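PDB 4YZT: cellulose hydrolase from Bacillus licheniformis, which hydrolyses internal beta-1,4-glucosidic bonds of cellulose, as an endoglucanase of glycoside hydrolase family 5. Local coordinates for residues Val75-His80 with Tyr87-Asp92; Val111-His116 with Lys142-Arg147; Asn180-Thr185 with Arg192-Gly197. All coordinates share one frame; numbering follows the deposited sequence. Where two conformers were deposited one is given.

Contact 1: residues Val75-His80 with Tyr87-Asp92; sequences VTWDSH and YPIDTD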
loop_
_atom_site.group_PDB
_atom_site.type_symbol
_atom_site.label_atom_id
_atom_site.label_comp_id
_atom_site.label_asym_id
_atom_site.label_seq_id
_atom_site.Cartn_x
_atom_site.Cartn_y
_atom_site.Cartn_z
ATOM N N VAL A 75 1.620 -16.202 -5.006
ATOM C CA VAL A 75 0.891 -17.254 -5.717
ATOM C C VAL A 75 0.035 -18.058 -4.742
ATOM O O VAL A 75 0.528 -18.565 -3.724
ATOM C CB VAL A 75 1.834 -18.209 -6.458
ATOM C CG1 VAL A 75 1.037 -19.333 -7.115
ATOM C CG2 VAL A 75 2.670 -17.453 -7.490
ATOM N N THR A 76 -1.250 -18.151 -5.049
ATOM C CA THR A 76 -2.148 -18.990 -4.282
ATOM C C THR A 76 -2.319 -20.295 -5.046
ATOM O O THR A 76 -2.819 -20.306 -6.175
ATOM C CB THR A 76 -3.490 -18.284 -4.035
ATOM O OG1 THR A 76 -3.246 -17.080 -3.289
ATOM C CG2 THR A 76 -4.457 -19.186 -3.257
ATOM N N TRP A 77 -1.872 -21.395 -4.442
ATOM C CA TRP A 77 -1.813 -22.680 -5.139
ATOM C C TRP A 77 -3.103 -23.491 -5.012
ATOM O O TRP A 77 -3.393 -24.340 -5.863
ATOM C CB TRP A 77 -0.609 -23.502 -4.622
ATOM C CG TRP A 77 0.718 -22.782 -4.869
ATOM C CD1 TRP A 77 1.294 -21.826 -4.073
ATOM C CD2 TRP A 77 1.594 -22.946 -5.991
ATOM N NE1 TRP A 77 2.470 -21.387 -4.637
ATOM C CE2 TRP A 77 2.678 -22.056 -5.814
ATOM C CE3 TRP A 77 1.563 -23.746 -7.135
ATOM C CZ2 TRP A 77 3.728 -21.964 -6.729
ATOM C CZ3 TRP A 77 2.605 -23.654 -8.040
ATOM C CH2 TRP A 77 3.675 -22.773 -7.831
ATOM N N ASP A 78 -3.863 -23.200 -3.956
ATOM C CA ASP A 78 -5.076 -23.933 -3.535
ATOM C C ASP A 78 -5.881 -24.688 -4.609
ATOM O O ASP A 78 -5.910 -25.925 -4.624
ATOM C CB ASP A 78 -6.009 -22.941 -2.826
ATOM C CG ASP A 78 -7.250 -23.601 -2.243
ATOM O OD1 ASP A 78 -7.113 -24.618 -1.525
ATOM O OD2 ASP A 78 -8.365 -23.088 -2.495
ATOM N N SER A 79 -6.535 -23.967 -5.513
ATOM C CA SER A 79 -7.459 -24.622 -6.442
ATOM C C SER A 79 -6.719 -25.467 -7.474
ATOM O O SER A 79 -7.335 -26.257 -8.196
ATOM C CB SER A 79 -8.348 -23.593 -7.154
ATOM O OG SER A 79 -7.676 -22.972 -8.239
ATOM N N HIS A 80 -5.400 -25.313 -7.531
ATOM C CA HIS A 80 -4.589 -26.020 -8.518
ATOM C C HIS A 80 -3.871 -27.238 -7.931
ATOM O O HIS A 80 -3.094 -27.898 -8.623
ATOM C CB HIS A 80 -3.568 -25.047 -9.134
ATOM C CG HIS A 80 -4.139 -23.696 -9.447
ATOM N ND1 HIS A 80 -4.011 -22.613 -8.600
ATOM C CD2 HIS A 80 -4.855 -23.259 -10.509
ATOM C CE1 HIS A 80 -4.620 -21.566 -9.131
ATOM N NE2 HIS A 80 -5.137 -21.932 -10.291
ATOM N N TYR A 87 -0.955 -35.031 -3.924
ATOM C CA TYR A 87 -1.301 -33.618 -4.121
ATOM C C TYR A 87 -0.628 -32.993 -5.359
ATOM O O TYR A 87 -0.003 -31.925 -5.265
ATOM C CB TYR A 87 -0.937 -32.810 -2.867
ATOM C CG TYR A 87 -1.608 -33.302 -1.586
ATOM C CD1 TYR A 87 -2.963 -33.072 -1.337
ATOM C CD2 TYR A 87 -0.877 -33.989 -0.627
ATOM C CE1 TYR A 87 -3.570 -33.525 -0.149
ATOM C CE2 TYR A 87 -1.465 -34.435 0.548
ATOM C CZ TYR A 87 -2.805 -34.198 0.783
ATOM O OH TYR A 87 -3.354 -34.656 1.954
ATOM N N PRO A 88 -0.755 -33.655 -6.526
ATOM C CA PRO A 88 -0.054 -33.136 -7.704
ATOM C C PRO A 88 -0.562 -31.750 -8.091
ATOM O O PRO A 88 -1.769 -31.526 -8.149
ATOM C CB PRO A 88 -0.371 -34.175 -8.785
ATOM C CG PRO A 88 -1.690 -34.738 -8.384
ATOM C CD PRO A 88 -1.677 -34.755 -6.873
ATOM N N ILE A 89 0.358 -30.818 -8.323
ATOM C CA ILE A 89 -0.030 -29.495 -8.777
ATOM C C ILE A 89 -0.337 -29.571 -10.273
ATOM O O ILE A 89 0.416 -30.182 -11.040
ATOM C CB ILE A 89 1.063 -28.449 -8.481
ATOM C CG1 ILE A 89 1.199 -28.252 -6.973
ATOM C CG2 ILE A 89 0.743 -27.127 -9.157
ATOM C CD1 ILE A 89 2.514 -27.628 -6.524
ATOM N N ASP A 90 -1.472 -28.985 -10.655
ATOM C CA ASP A 90 -1.901 -28.902 -12.045
ATOM C C ASP A 90 -0.775 -28.428 -12.973
ATOM O O ASP A 90 -0.161 -27.399 -12.723
ATOM C CB ASP A 90 -3.092 -27.958 -12.140
ATOM C CG ASP A 90 -3.583 -27.783 -13.552
ATOM O OD1 ASP A 90 -3.065 -26.880 -14.243
ATOM O OD2 ASP A 90 -4.496 -28.537 -13.972
ATOM N N THR A 91 -0.526 -29.180 -14.042
ATOM C CA THR A 91 0.599 -28.918 -14.932
ATOM C C THR A 91 0.499 -27.559 -15.621
ATOM O O THR A 91 1.505 -26.844 -15.755
ATOM C CB THR A 91 0.720 -30.017 -16.008
ATOM O OG1 THR A 91 0.905 -31.286 -15.371
ATOM C CG2 THR A 91 1.908 -29.749 -16.916
ATOM N N ASP A 92 -0.700 -27.195 -16.065
ATOM C CA ASP A 92 -0.865 -25.911 -16.737
ATOM C C ASP A 92 -0.619 -24.751 -15.778
ATOM O O ASP A 92 -0.088 -23.717 -16.180
ATOM C CB ASP A 92 -2.258 -25.795 -17.351
ATOM C CG ASP A 92 -2.442 -26.701 -18.553
ATOM O OD1 ASP A 92 -1.483 -26.865 -19.348
ATOM O OD2 ASP A 92 -3.554 -27.255 -18.702
#
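The carbonyl oxygen of His80 takes the backbone N-H of Asp90 in an almost straight bond, N to O 2.8 Å with 178° at the hydrogen. The same oxygen receives a CA-H...O contact from Ile89, whose CA lies 3.5 Å from His80 O, so two consecutive residues of the 87-92 segment close on one acceptor. The carbonyl is presented by a short 3-10 turn in which Trp77 O accepts the backbone N of His80 at 2.8 Å and, weakly, His80 ND1. Beyond the segments the His80 ring stacks on Trp93, and its NE2 bonds to Thr46 OG1.

Next to this polar join the Trp77 indole meets Ile89 with the edge of its six-membered ring: CE3 lies 4.0 Å from Ile89 CG2, which sits near the ring plane, and Ile89 CD1 touches the same carbon. A chi1 of -61° sets the Trp77 ring beside its own backbone N and swings that edge to the isoleucine. The indole is held from two further directions, since Val75 CG1 lies against one ring face, towards the rim, and NE1 bonds to Asn114 O.

Asp90 occupies the N-cap of helix 91-105, its OD1 accepting the backbone N of Trp93. The backbone bond to His80 therefore pins the loop exactly where that helix starts. This is a beta-alpha loop of a TIM barrel, folded back on itself between strand 70-73 and the capped helix that follows.

Contact 2: residues Val111-His116 with Lys142-Arg147; sequences VVLNIH and KQIAER. With BGC (beta-D-glucopyranose), chain B.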
loop_
_atom_site.group_PDB
_atom_site.type_symbol
_atom_site.label_atom_id
_atom_site.label_comp_id
_atom_site.label_asym_id
_atom_site.label_seq_id
_atom_site.Cartn_x
_atom_site.Cartn_y
_atom_site.Cartn_z
ATOM N N VAL A 111 13.670 -11.887 -7.578
ATOM C CA VAL A 111 12.272 -12.293 -7.619
ATOM C C VAL A 111 11.922 -13.142 -6.397
ATOM O O VAL A 111 12.656 -14.072 -6.079
ATOM C CB VAL A 111 11.960 -13.093 -8.912
ATOM C CG1 VAL A 111 10.488 -13.514 -8.947
ATOM C CG2 VAL A 111 12.332 -12.284 -10.171
ATOM N N VAL A 112 10.819 -12.801 -5.712
ATOM C CA VAL A 112 10.332 -13.584 -4.579
ATOM C C VAL A 112 9.108 -14.400 -4.994
ATOM O O VAL A 112 8.078 -13.838 -5.378
ATOM C CB VAL A 112 9.975 -12.686 -3.387
ATOM C CG1 VAL A 112 9.343 -13.501 -2.231
ATOM C CG2 VAL A 112 11.221 -11.941 -2.917
ATOM N N LEU A 113 9.225 -15.724 -4.918
ATOM C CA LEU A 113 8.100 -16.601 -5.235
ATOM C C LEU A 113 7.596 -17.226 -3.940
ATOM O O LEU A 113 8.411 -17.714 -3.147
ATOM C CB LEU A 113 8.517 -17.678 -6.241
ATOM C CG LEU A 113 7.500 -18.765 -6.630
ATOM C CD1 LEU A 113 6.343 -18.199 -7.446
ATOM C CD2 LEU A 113 8.188 -19.904 -7.385
ATOM N N ASN A 114 6.280 -17.212 -3.704
ATOM C CA ASN A 114 5.792 -17.738 -2.418
ATOM C C ASN A 114 4.608 -18.683 -2.521
ATOM O O ASN A 114 4.209 -19.086 -3.616
ATOM C CB ASN A 114 5.458 -16.576 -1.452
ATOM C CG ASN A 114 4.094 -15.900 -1.720
ATOM O OD1 ASN A 114 3.269 -16.349 -2.525
ATOM N ND2 ASN A 114 3.850 -14.819 -0.988
ATOM N N ILE A 115 4.092 -19.057 -1.352
ATOM C CA ILE A 115 2.764 -19.628 -1.188
ATOM C C ILE A 115 1.946 -18.564 -0.443
ATOM O O ILE A 115 2.343 -18.127 0.637
ATOM C CB ILE A 115 2.795 -20.952 -0.394
ATOM C CG1 ILE A 115 3.558 -22.038 -1.174
ATOM C CG2 ILE A 115 1.376 -21.403 -0.019
ATOM C CD1 ILE A 115 3.508 -23.427 -0.529
ATOM N N HIS A 116 0.822 -18.130 -1.014
ATOM C CA HIS A 116 0.151 -16.953 -0.484
ATOM C C HIS A 116 -1.152 -17.267 0.273
ATOM O O HIS A 116 -1.109 -17.638 1.459
ATOM C CB HIS A 116 -0.094 -15.939 -1.623
ATOM C CG HIS A 116 -0.165 -14.515 -1.150
ATOM N ND1 HIS A 116 0.951 -13.801 -0.761
ATOM C CD2 HIS A 116 -1.223 -13.691 -0.954
ATOM C CE1 HIS A 116 0.586 -12.591 -0.382
ATOM N NE2 HIS A 116 -0.731 -12.496 -0.494
ATOM N N LYS A 142 7.864 -29.506 -2.067
ATOM C CA LYS A 142 8.837 -30.315 -2.809
ATOM C C LYS A 142 8.590 -30.129 -4.309
ATOM O O LYS A 142 9.534 -29.987 -5.075
ATOM C CB LYS A 142 8.777 -31.803 -2.419
ATOM C CG LYS A 142 9.897 -32.636 -3.045
ATOM C CD LYS A 142 9.788 -34.114 -2.660
ATOM C CE LYS A 142 10.145 -34.349 -1.202
ATOM N N GLN A 143 7.323 -30.063 -4.720
ATOM C CA GLN A 143 7.022 -29.859 -6.142
ATOM C C GLN A 143 7.493 -28.499 -6.665
ATOM O O GLN A 143 8.060 -28.399 -7.774
ATOM C CB GLN A 143 5.517 -30.015 -6.401
ATOM C CG GLN A 143 5.032 -31.456 -6.322
ATOM C CD GLN A 143 3.534 -31.574 -6.552
ATOM O OE1 GLN A 143 3.057 -31.462 -7.680
ATOM N NE2 GLN A 143 2.783 -31.797 -5.472
ATOM N N ILE A 144 7.252 -27.447 -5.882
ATOM C CA ILE A 144 7.695 -26.111 -6.267
ATOM C C ILE A 144 9.228 -26.063 -6.310
ATOM O O ILE A 144 9.813 -25.570 -7.273
ATOM C CB ILE A 144 7.149 -25.039 -5.310
ATOM C CG1 ILE A 144 5.623 -25.113 -5.259
ATOM C CG2 ILE A 144 7.579 -23.634 -5.749
ATOM C CD1 ILE A 144 4.996 -24.139 -4.256
ATOM N N ALA A 145 9.877 -26.589 -5.276
ATOM C CA ALA A 145 11.341 -26.566 -5.216
ATOM C C ALA A 145 11.984 -27.265 -6.409
ATOM O O ALA A 145 12.989 -26.791 -6.963
ATOM C CB ALA A 145 11.823 -27.206 -3.918
ATOM N N GLU A 146 11.411 -28.402 -6.797
ATOM C CA GLU A 146 11.964 -29.189 -7.891
ATOM C C GLU A 146 11.831 -28.459 -9.231
ATOM O O GLU A 146 12.781 -28.434 -10.017
ATOM C CB GLU A 146 11.282 -30.558 -7.980
ATOM C CG GLU A 146 11.628 -31.536 -6.870
ATOM C CD GLU A 146 12.978 -32.204 -7.030
ATOM O OE1 GLU A 146 13.649 -32.001 -8.067
ATOM O OE2 GLU A 146 13.368 -32.965 -6.113
ATOM N N ARG A 147 10.661 -27.879 -9.493
ATOM C CA ARG A 147 10.437 -27.158 -10.746
ATOM C C ARG A 147 11.411 -25.988 -10.904
ATOM O O ARG A 147 11.941 -25.758 -11.982
ATOM C CB ARG A 147 8.991 -26.643 -10.829
ATOM C CG ARG A 147 8.683 -25.810 -12.087
ATOM C CD ARG A 147 8.979 -26.574 -13.392
ATOM N NE ARG A 147 7.881 -27.463 -13.770
ATOM C CZ ARG A 147 6.954 -27.162 -14.673
ATOM N NH1 ARG A 147 6.999 -26.004 -15.318
ATOM N NH2 ARG A 147 5.989 -28.020 -14.938
HETATM C C2 BGC B . -1.731 -9.791 2.600
HETATM C C3 BGC B . -2.214 -9.181 1.331
HETATM C C4 BGC B . -3.284 -8.210 1.568
HETATM C C5 BGC B . -2.772 -7.136 2.527
HETATM C C6 BGC B . -3.714 -5.997 2.809
HETATM C C1 BGC B . -1.328 -8.616 3.450
HETATM O O1 BGC B . -0.497 -8.891 4.537
HETATM O O2 BGC B . -0.538 -10.610 2.395
HETATM O O3 BGC B . -2.623 -10.211 0.326
HETATM O O4 BGC B . -3.691 -7.638 0.273
HETATM O O5 BGC B . -2.468 -7.800 3.795
HETATM O O6 BGC B . -4.818 -6.530 3.524
#
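With chi1 at -57° Ile144 sets CG1 beside its backbone N and CG2 opposite it, and chi2 at 176° stretches the longer branch out to CD1, so the side chain meets the strand as a fork. One prong, CG2, lies 4.1 Å from Leu113 CD2. The other, CD1, lies 4.0 Å from Ile115 CG1 and also touches the methyl at the end of that residue. Both pairs pass each other at a slant, and no hydrogen bond joins the segments: the buried contact is purely apolar, and Trp77 packs on Ile144 as well.

His116 belongs to the glycan pocket, and Asn114 positions it from the second shell. Asn114 ND2 donates to His116 ND1 at 3.1 Å, with 160° at the hydrogen, and lies in the plane of the imidazole, which fixes the rotation of the ring; Asn114 OD1 is held by Val75 N. At the far edge of the ring His116 NE2 shares a hydrogen bond of 3.1 Å with O3 of the glucose, a sugar also bound by Asn161 and Glu271. With an alanine here, the glucose O3 would probably lose this partner and the Asn114 amide its ring acceptor. In this closed eight-stranded barrel the helix packs outside the strand and the sugar lies at the strand's C-terminal end, the arrangement of TIM-barrel glycosidases.

Contact 3: residues Asn180-Thr185 with Arg192-Gly197; sequences NIIRST and RLVIVG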
loop_
_atom_site.group_PDB
_atom_site.type_symbol
_atom_site.label_atom_id
_atom_site.label_comp_id
_atom_site.label_asym_id
_atom_site.label_seq_id
_atom_site.Cartn_x
_atom_site.Cartn_y
_atom_site.Cartn_z
ATOM N N ASN A 180 14.068 -27.824 5.046
ATOM C CA ASN A 180 14.788 -29.091 4.861
ATOM C C ASN A 180 14.405 -29.763 3.549
ATOM O O ASN A 180 15.254 -30.296 2.829
ATOM C CB ASN A 180 14.535 -30.053 6.031
ATOM C CG ASN A 180 15.309 -29.664 7.287
ATOM O OD1 ASN A 180 16.228 -28.848 7.229
ATOM N ND2 ASN A 180 14.937 -30.247 8.424
ATOM N N ILE A 181 13.121 -29.722 3.230
ATOM C CA ILE A 181 12.659 -30.234 1.946
ATOM C C ILE A 181 13.319 -29.492 0.775
ATOM O O ILE A 181 13.810 -30.113 -0.166
ATOM C CB ILE A 181 11.129 -30.138 1.852
ATOM C CG1 ILE A 181 10.501 -31.306 2.617
ATOM C CG2 ILE A 181 10.666 -30.113 0.394
ATOM C CD1 ILE A 181 9.078 -31.076 2.970
ATOM N N ILE A 182 13.349 -28.167 0.851
ATOM C CA ILE A 182 13.986 -27.364 -0.195
ATOM C C ILE A 182 15.483 -27.702 -0.317
ATOM O O ILE A 182 15.989 -27.980 -1.409
ATOM C CB ILE A 182 13.791 -25.859 0.081
ATOM C CG1 ILE A 182 12.326 -25.492 -0.163
ATOM C CG2 ILE A 182 14.701 -25.031 -0.817
ATOM C CD1 ILE A 182 11.879 -24.118 0.357
ATOM N N ARG A 183 16.187 -27.693 0.810
ATOM C CA ARG A 183 17.610 -28.019 0.806
ATOM C C ARG A 183 17.865 -29.417 0.250
ATOM O O ARG A 183 18.807 -29.631 -0.509
ATOM C CB ARG A 183 18.193 -27.902 2.213
ATOM C CG ARG A 183 18.177 -26.475 2.757
ATOM C CD ARG A 183 18.964 -25.523 1.858
ATOM N NE ARG A 183 18.997 -24.180 2.435
ATOM C CZ ARG A 183 18.753 -23.056 1.764
ATOM N NH1 ARG A 183 18.472 -23.091 0.458
ATOM N NH2 ARG A 183 18.796 -21.895 2.406
ATOM N N SER A 184 17.008 -30.363 0.609
ATOM C CA SER A 184 17.205 -31.748 0.192
ATOM C C SER A 184 17.111 -31.966 -1.322
ATOM O O SER A 184 17.668 -32.927 -1.833
ATOM C CB SER A 184 16.208 -32.662 0.902
ATOM O OG SER A 184 16.628 -32.894 2.237
ATOM N N THR A 185 16.428 -31.086 -2.043
ATOM C CA THR A 185 16.372 -31.245 -3.492
ATOM C C THR A 185 17.741 -30.986 -4.128
ATOM O O THR A 185 17.988 -31.388 -5.265
ATOM C CB THR A 185 15.314 -30.324 -4.141
ATOM O OG1 THR A 185 15.604 -28.952 -3.841
ATOM C CG2 THR A 185 13.924 -30.682 -3.632
ATOM N N ARG A 192 20.052 -21.580 -2.292
ATOM C CA ARG A 192 19.063 -20.554 -2.613
ATOM C C ARG A 192 18.607 -19.821 -1.352
ATOM O O ARG A 192 18.466 -20.432 -0.288
ATOM C CB ARG A 192 17.863 -21.163 -3.340
ATOM C CG ARG A 192 16.893 -20.117 -3.881
ATOM C CD ARG A 192 15.799 -20.735 -4.739
ATOM N NE ARG A 192 16.359 -21.599 -5.760
ATOM C CZ ARG A 192 16.926 -21.169 -6.886
ATOM N NH1 ARG A 192 17.021 -19.873 -7.140
ATOM N NH2 ARG A 192 17.412 -22.043 -7.749
ATOM N N LEU A 193 18.434 -18.510 -1.454
ATOM C CA LEU A 193 17.905 -17.746 -0.324
ATOM C C LEU A 193 16.453 -18.153 -0.057
ATOM O O LEU A 193 15.634 -18.194 -0.967
ATOM C CB LEU A 193 18.017 -16.241 -0.581
ATOM C CG LEU A 193 19.461 -15.719 -0.621
ATOM C CD1 LEU A 193 19.482 -14.245 -0.977
ATOM C CD2 LEU A 193 20.166 -15.968 0.719
ATOM N N VAL A 194 16.155 -18.485 1.198
ATOM C CA VAL A 194 14.818 -18.890 1.594
ATOM C C VAL A 194 14.304 -17.933 2.669
ATOM O O VAL A 194 14.991 -17.675 3.667
ATOM C CB VAL A 194 14.801 -20.355 2.119
ATOM C CG1 VAL A 194 13.411 -20.731 2.626
ATOM C CG2 VAL A 194 15.248 -21.307 1.018
ATOM N N ILE A 195 13.100 -17.406 2.460
ATOM C CA ILE A 195 12.557 -16.360 3.320
ATOM C C ILE A 195 11.568 -16.918 4.337
ATOM O O ILE A 195 10.570 -17.526 3.960
ATOM C CB ILE A 195 11.852 -15.276 2.478
ATOM C CG1 ILE A 195 12.811 -14.717 1.411
ATOM C CG2 ILE A 195 11.342 -14.138 3.373
ATOM C CD1 ILE A 195 12.081 -14.056 0.232
ATOM N N VAL A 196 11.840 -16.677 5.617
ATOM C CA VAL A 196 11.004 -17.174 6.708
ATOM C C VAL A 196 10.617 -16.054 7.662
ATOM O O VAL A 196 11.313 -15.038 7.769
ATOM C CB VAL A 196 11.720 -18.293 7.522
ATOM C CG1 VAL A 196 11.788 -19.578 6.716
ATOM C CG2 VAL A 196 13.126 -17.843 7.947
ATOM N N GLY A 197 9.505 -16.239 8.371
ATOM C CA GLY A 197 9.129 -15.277 9.389
ATOM C C GLY A 197 8.355 -15.942 10.501
ATOM O O GLY A 197 8.305 -17.166 10.564
#
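Two nitrogens of Arg183 grip the single carbonyl oxygen of Arg192 end-on, NH1 at 2.8 Å and NH2 at 3.1 Å from that O. The oxygen lies in the guanidinium plane; NH1 uses a lone pair of it, whereas NH2 lies nearly in line with the C=O, though its N-H...O angle is a bent 135°. A bend at chi2 (-59°) helps carry the guanidinium to this oxygen, and Asp215, through a salt bridge to NE, and Asn189 O, through NH1, secure it further. Val194 CG2 lies 3.7 Å from Arg183 NH1, and the same methyl also meets Ile182 CG2, tip to tip, at 4.2 Å, both isoleucine and valine being buried. The Arg192 guanidinium is engaged outside the contact, NH2 bonding to Lys151 O.

The solvent side of the helix is built differently: Asn180 and Ser184 are exposed, do not touch the strand, and bond within their own turn. There Asn180 O accepts both the N and the OG of Ser184, from opposite faces of its plane. Nearer the helix end, Thr185 OG1 donates to Ile182 O at 2.6 Å. Joined in this way are the helix and second strand of a beta-alpha-beta unit (155-158, 168-184, 194-196), the repeating element of the TIM barrel.

The three contacts follow one another along the chain, each closing before the next opens, and all lie within the TIM-barrel domain, on the same side of the chain's centre. Contacts 1 and 2 have centres 11 Å apart and touch: Val75 O lies 2.8 Å from His116 N, and Tyr87 O the same distance from Gln143 NE2. Contacts 2 and 3, centres 10 Å apart, share the closed eight-stranded sheet and pack helix 130-147 beside helix 168-184, for example through Lys142 CA and Ile181 CG2. Contacts 1 and 3 stay about 11 Å apart at their nearest atoms. Contact 2 thus bridges the other two and alone holds a sugar-binding residue, linking the glycan pocket to the outer helical layer.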